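Local coordinates for nucleotidyltransferase-like protein (Exiguobacterium sibiricum, PDB 3C18) that probably transfers a nucleotidyl group from a nucleotide to a substrate that remains undefined, at residues Ala156-Ala161 and Val174-Gln179; Leu163-Lys168 and Arg181-Asp186. All coordinates share one frame; numbering follows the deposited sequence. Where two conformers were deposited one is given.

Interaction 1 of 2, residues Ala156-Ala161 and Val174-Gln179; sequences ALHHLA and VVVWEQ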
loop_
_atom_site.group_PDB
_atom_site.type_symbol
_atom_site.label_atom_id
_atom_site.label_comp_id
_atom_site.label_asym_id
_atom_site.label_seq_id
_atom_site.Cartn_x
_atom_site.Cartn_y
_atom_site.Cartn_z
ATOM N N ALA A 156 -8.144 3.388 11.117
ATOM C CA ALA A 156 -9.336 4.065 10.562
ATOM C C ALA A 156 -9.326 5.495 10.991
ATOM O O ALA A 156 -9.662 6.399 10.250
ATOM C CB ALA A 156 -10.649 3.396 11.053
ATOM N N LEU A 157 -8.962 5.718 12.232
ATOM C CA LEU A 157 -8.942 7.105 12.758
ATOM C C LEU A 157 -7.914 7.956 12.017
ATOM O O LEU A 157 -8.109 9.133 11.757
ATOM C CB LEU A 157 -8.632 7.117 14.248
ATOM C CG LEU A 157 -9.799 6.765 15.163
ATOM C CD1 LEU A 157 -9.313 6.484 16.565
ATOM C CD2 LEU A 157 -10.799 7.853 15.174
ATOM N N HIS A 158 -6.826 7.320 11.645
ATOM C CA HIS A 158 -5.750 7.996 10.914
ATOM C C HIS A 158 -6.271 8.366 9.512
ATOM O O HIS A 158 -6.070 9.457 9.028
ATOM C CB HIS A 158 -4.510 7.114 10.800
ATOM C CG HIS A 158 -3.318 7.843 10.288
ATOM N ND1 HIS A 158 -2.623 7.451 9.170
ATOM C CD2 HIS A 158 -2.722 8.975 10.729
ATOM C CE1 HIS A 158 -1.637 8.304 8.953
ATOM N NE2 HIS A 158 -1.672 9.234 9.890
ATOM N N HIS A 159 -6.984 7.458 8.870
ATOM C CA HIS A 159 -7.565 7.794 7.551
ATOM C C HIS A 159 -8.585 8.906 7.631
ATOM O O HIS A 159 -8.735 9.706 6.691
ATOM C CB HIS A 159 -8.182 6.579 6.865
ATOM C CG HIS A 159 -7.160 5.578 6.457
ATOM N ND1 HIS A 159 -6.121 5.888 5.610
ATOM C CD2 HIS A 159 -6.982 4.291 6.824
ATOM C CE1 HIS A 159 -5.372 4.816 5.445
ATOM N NE2 HIS A 159 -5.870 3.840 6.175
ATOM N N LEU A 160 -9.293 8.949 8.751
ATOM C CA LEU A 160 -10.350 9.953 8.985
ATOM C C LEU A 160 -9.754 11.353 9.151
ATOM O O LEU A 160 -10.323 12.364 8.724
ATOM C CB LEU A 160 -11.171 9.574 10.220
ATOM C CG LEU A 160 -12.329 10.470 10.706
ATOM C CD1 LEU A 160 -13.483 10.498 9.771
ATOM C CD2 LEU A 160 -12.810 10.049 12.095
ATOM N N ALA A 161 -8.595 11.399 9.774
ATOM C CA ALA A 161 -7.839 12.658 9.968
ATOM C C ALA A 161 -7.350 13.165 8.616
ATOM O O ALA A 161 -7.424 14.319 8.324
ATOM C CB ALA A 161 -6.642 12.441 10.869
ATOM N N VAL A 174 2.745 14.495 7.030
ATOM C CA VAL A 174 3.196 13.476 7.989
ATOM C C VAL A 174 2.640 13.779 9.376
ATOM O O VAL A 174 2.379 12.879 10.167
ATOM C CB VAL A 174 4.753 13.344 8.046
ATOM C CG1 VAL A 174 5.163 12.284 9.069
ATOM C CG2 VAL A 174 5.298 12.967 6.670
ATOM N N VAL A 175 2.451 15.060 9.646
ATOM C CA VAL A 175 1.931 15.503 10.943
ATOM C C VAL A 175 0.461 15.810 10.826
ATOM O O VAL A 175 -0.012 16.900 11.153
ATOM C CB VAL A 175 2.674 16.726 11.546
ATOM C CG1 VAL A 175 4.096 16.324 11.914
ATOM C CG2 VAL A 175 2.628 17.957 10.602
ATOM N N VAL A 176 -0.267 14.810 10.392
ATOM C CA VAL A 176 -1.692 14.964 10.129
ATOM C C VAL A 176 -2.546 15.322 11.351
ATOM O O VAL A 176 -3.520 16.076 11.230
ATOM C CB VAL A 176 -2.271 13.725 9.437
ATOM C CG1 VAL A 176 -2.504 12.608 10.464
ATOM C CG2 VAL A 176 -3.549 14.118 8.684
ATOM N N TRP A 177 -2.202 14.801 12.524
ATOM C CA TRP A 177 -2.995 15.105 13.753
ATOM C C TRP A 177 -2.910 16.572 14.131
ATOM O O TRP A 177 -3.845 17.158 14.680
ATOM C CB TRP A 177 -2.616 14.217 14.961
ATOM C CG TRP A 177 -3.134 12.838 14.788
ATOM C CD1 TRP A 177 -2.412 11.708 14.600
ATOM C CD2 TRP A 177 -4.506 12.460 14.667
ATOM N NE1 TRP A 177 -3.245 10.637 14.392
ATOM C CE2 TRP A 177 -4.541 11.069 14.435
ATOM C CE3 TRP A 177 -5.708 13.158 14.731
ATOM C CZ2 TRP A 177 -5.733 10.362 14.282
ATOM C CZ3 TRP A 177 -6.904 12.445 14.581
ATOM C CH2 TRP A 177 -6.901 11.070 14.354
ATOM N N GLU A 178 -1.769 17.157 13.810
ATOM C CA GLU A 178 -1.545 18.590 14.050
ATOM C C GLU A 178 -2.486 19.375 13.153
ATOM O O GLU A 178 -3.162 20.296 13.584
ATOM C CB GLU A 178 -0.104 18.983 13.704
ATOM C CG GLU A 178 0.970 18.229 14.492
ATOM C CD GLU A 178 1.143 18.758 15.898
ATOM O OE1 GLU A 178 0.242 19.493 16.366
ATOM O OE2 GLU A 178 2.182 18.445 16.531
ATOM N N GLN A 179 -2.479 18.994 11.885
ATOM C CA GLN A 179 -3.333 19.609 10.868
ATOM C C GLN A 179 -4.779 19.474 11.271
ATOM O O GLN A 179 -5.554 20.399 11.107
ATOM C CB GLN A 179 -3.160 18.943 9.504
ATOM C CG GLN A 179 -1.842 19.171 8.801
ATOM C CD GLN A 179 -1.781 18.517 7.419
ATOM O OE1 GLN A 179 -1.628 17.296 7.297
ATOM N NE2 GLN A 179 -1.857 19.335 6.363
HETATM O O HOH W 1 0.236 10.649 11.803
#
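The indole of W177 takes A161 over one face: the methyl CB sits 3.8 Å from the centroid of the six-membered ring, 16° off the ring normal, a CH-pi contact displaced toward the rim of the indole. V176 CG1 lies over the rim on the same side. H158 meets the indole obliquely, its plane at 50° to the five-membered ring; it is at the imidazole's own edge that W177 NE1 lies, 4.1 Å from H158 CD2. With CG anti to the backbone N (chi1 -170°), the histidine reaches out to V176, whose CG1 comes within 3.5 Å of H158 NE2. The same NE2 meets a water 3.0 Å away, which in turn makes a weak bond to the carbonyl O of V174. L157 O approaches W177 CH2 obliquely at 3.5 Å, while V176 CG2 packs 4.1 Å from A161 CB. Alanine suits its place because its small methyl lets the helix come close to a broad ring. Y191 stacks on W177, and W177 NE1 makes a weak hydrogen bond to T151 of the second subunit. An alanine in place of W177 is likely to open a gap above the A161 methyl and leave T151 of the second subunit without this mate. The two segments therefore cohere chiefly through apolar and aromatic contact, while polar groups turn to a water (H158) or to the second subunit (W177).

Interaction 2 of 2, residues Leu163-Lys168 and Arg181-Asp186; sequences LSVLEK and RLDDPD
S164 and D184 meet where the two backbones run close, their CB atoms only 3.6 Å apart. A serine suits this tight spot, being small enough to admit the aspartate. S164 is modelled in two conformers, so its hydroxyl contacts are less certain; in one of them OG bonds back to L160 O in its own helix. It comes no nearer than 3.4 Å to D184 OD2, a contact without a hydrogen bond. That carboxylate is turned by chi1 of -157°, which sets CG anti to the backbone N and carries OD2 over S164. There OD2 forms a salt bridge with K219, which also pairs with E167 OE1. E167 OE1 and D184 OD2 stand 4.2 Å apart, and the shared lysine probably offsets the repulsion between these like charges. Next to this packed part, V165 spreads its two methyls round D183 OD2: CG1 and CG2 each lie 3.9 Å from it, so the valine gives the acid an apolar flank and no polar partner.

K168, at the solvent side, is held far more loosely. Its chain bends at chi2, chi3 and chi4, curling over the end of helix 176-183. CG packs 4.0 Å from D183 CB, and NZ returns to the carbonyl O of D183 at 3.3 Å, a weak hydrogen bond. A flexible, charged chain fits such an exposed rim, where the negative end of a helix dipole would favour an ammonium.

D184 marks the break between helices 176-183 and 185-195: it is the N-cap of the latter, and its OD1 accepts a weak hydrogen bond from V187 N. The contact thus sets the C-terminal end of helix 146-167 against this junction, with L163 and L166 turned to helix 116-142 on another flank.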
loop_
_atom_site.group_PDB
_atom_site.type_symbol
_atom_site.label_atom_id
_atom_site.label_comp_id
_atom_site.label_asym_id
_atom_site.label_seq_id
_atom_site.Cartn_x
_atom_site.Cartn_y
_atom_site.Cartn_z
ATOM N N LEU A 163 -8.649 12.453 5.642
ATOM C CA LEU A 163 -9.865 12.846 4.903
ATOM C C LEU A 163 -10.344 14.196 5.347
ATOM O O LEU A 163 -10.685 15.079 4.532
ATOM C CB LEU A 163 -10.962 11.798 5.081
ATOM C CG LEU A 163 -12.317 12.096 4.463
ATOM C CD1 LEU A 163 -12.254 12.364 2.975
ATOM C CD2 LEU A 163 -13.208 10.928 4.757
ATOM N N SER A 164 -10.320 14.395 6.650
ATOM C CA SER A 164 -10.777 15.656 7.231
ATOM C C SER A 164 -9.919 16.823 6.764
ATOM O O SER A 164 -10.407 17.921 6.536
ATOM C CB SER A 164 -10.809 15.553 8.750
ATOM O OG SER A 164 -11.654 14.478 9.119
ATOM N N VAL A 165 -8.639 16.549 6.571
ATOM C CA VAL A 165 -7.688 17.548 6.089
ATOM C C VAL A 165 -7.981 17.858 4.612
ATOM O O VAL A 165 -8.070 19.017 4.209
ATOM C CB VAL A 165 -6.226 17.116 6.276
ATOM C CG1 VAL A 165 -5.274 18.074 5.575
ATOM C CG2 VAL A 165 -5.914 17.043 7.763
ATOM N N LEU A 166 -8.135 16.811 3.814
ATOM C CA LEU A 166 -8.497 16.985 2.396
ATOM C C LEU A 166 -9.787 17.794 2.270
ATOM O O LEU A 166 -9.930 18.653 1.421
ATOM C CB LEU A 166 -8.683 15.604 1.729
ATOM C CG LEU A 166 -7.393 14.828 1.401
ATOM C CD1 LEU A 166 -7.697 13.318 1.232
ATOM C CD2 LEU A 166 -6.695 15.395 0.153
ATOM N N GLU A 167 -10.723 17.548 3.169
ATOM C CA GLU A 167 -12.035 18.189 3.071
ATOM C C GLU A 167 -11.892 19.684 3.134
ATOM O O GLU A 167 -12.690 20.398 2.586
ATOM C CB GLU A 167 -12.999 17.735 4.172
ATOM C CG GLU A 167 -13.608 16.380 3.954
ATOM C CD GLU A 167 -14.521 15.955 5.084
ATOM O OE1 GLU A 167 -14.170 16.219 6.255
ATOM O OE2 GLU A 167 -15.564 15.304 4.815
ATOM N N LYS A 168 -10.858 20.138 3.819
ATOM C CA LYS A 168 -10.671 21.570 4.091
ATOM C C LYS A 168 -9.767 22.142 3.026
ATOM O O LYS A 168 -9.398 23.297 3.068
ATOM C CB LYS A 168 -10.071 21.799 5.484
ATOM C CG LYS A 168 -11.021 21.483 6.631
ATOM C CD LYS A 168 -12.195 22.440 6.699
ATOM C CE LYS A 168 -11.850 23.753 7.449
ATOM N NZ LYS A 168 -11.826 23.687 8.975
ATOM N N ARG A 181 -6.113 19.095 14.189
ATOM C CA ARG A 181 -6.474 19.706 15.485
ATOM C C ARG A 181 -7.395 20.893 15.264
ATOM O O ARG A 181 -8.268 21.212 16.089
ATOM C CB ARG A 181 -5.230 20.170 16.251
ATOM C CG ARG A 181 -5.525 20.766 17.632
ATOM C CD ARG A 181 -4.264 21.364 18.291
ATOM N NE ARG A 181 -3.721 22.496 17.532
ATOM C CZ ARG A 181 -3.995 23.775 17.777
ATOM N NH1 ARG A 181 -4.808 24.113 18.767
ATOM N NH2 ARG A 181 -3.449 24.719 17.027
ATOM N N LEU A 182 -7.193 21.546 14.141
ATOM C CA LEU A 182 -8.012 22.708 13.792
ATOM C C LEU A 182 -8.908 22.428 12.570
ATOM O O LEU A 182 -10.024 22.900 12.502
ATOM C CB LEU A 182 -7.132 23.941 13.575
ATOM C CG LEU A 182 -6.567 24.497 14.891
ATOM C CD1 LEU A 182 -5.996 25.899 14.679
ATOM C CD2 LEU A 182 -7.650 24.502 16.005
ATOM N N ASP A 183 -8.421 21.621 11.637
ATOM C CA ASP A 183 -9.186 21.307 10.411
ATOM C C ASP A 183 -10.444 20.493 10.694
ATOM O O ASP A 183 -11.391 20.498 9.901
ATOM C CB ASP A 183 -8.334 20.554 9.378
ATOM C CG ASP A 183 -7.299 21.435 8.729
ATOM O OD1 ASP A 183 -7.218 22.640 9.088
ATOM O OD2 ASP A 183 -6.555 20.914 7.875
ATOM N N ASP A 184 -10.413 19.758 11.807
ATOM C CA ASP A 184 -11.571 18.966 12.272
ATOM C C ASP A 184 -11.432 18.519 13.732
ATOM O O ASP A 184 -11.037 17.392 14.021
ATOM C CB ASP A 184 -11.821 17.752 11.385
ATOM C CG ASP A 184 -13.268 17.247 11.476
ATOM O OD1 ASP A 184 -13.879 17.357 12.567
ATOM O OD2 ASP A 184 -13.790 16.739 10.448
ATOM N N PRO A 185 -11.764 19.411 14.660
ATOM C CA PRO A 185 -11.618 19.135 16.101
ATOM C C PRO A 185 -12.408 17.919 16.593
ATOM O O PRO A 185 -12.028 17.268 17.559
ATOM C CB PRO A 185 -12.134 20.416 16.745
ATOM C CG PRO A 185 -11.964 21.488 15.678
ATOM C CD PRO A 185 -12.072 20.824 14.369
ATOM N N ASP A 186 -13.514 17.630 15.929
ATOM C CA ASP A 186 -14.322 16.483 16.317
ATOM C C ASP A 186 -13.548 15.177 16.061
ATOM O O ASP A 186 -13.638 14.225 16.810
ATOM C CB ASP A 186 -15.633 16.425 15.556
ATOM C CG ASP A 186 -16.663 17.370 16.093
ATOM O OD1 ASP A 186 -16.532 17.861 17.241
ATOM O OD2 ASP A 186 -17.636 17.584 15.357
#

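Overall arrangement
Helix 146-167 enters both contacts in turn. Residues 156-161 come first and are met by 174-179, so interaction 1 closes a loop of 12 residues made of the end of the helix and the turn after it. Residues 163-168 carry the helix to its end and one residue past it and meet 181-186, closing a loop of equal length in interaction 2. The segments alternate along the chain, so the two contacts cross rather than nest. Their centres are about 8 Å apart, and they join directly where V165 touches V176 and Q179. Together they lay the short helix 176-183 and the start of helix 185-195 on helix 146-167 within the YgxA-like substrate-binding region. Interaction 1 also borders the second subunit, whereas interaction 2 is built within one chain.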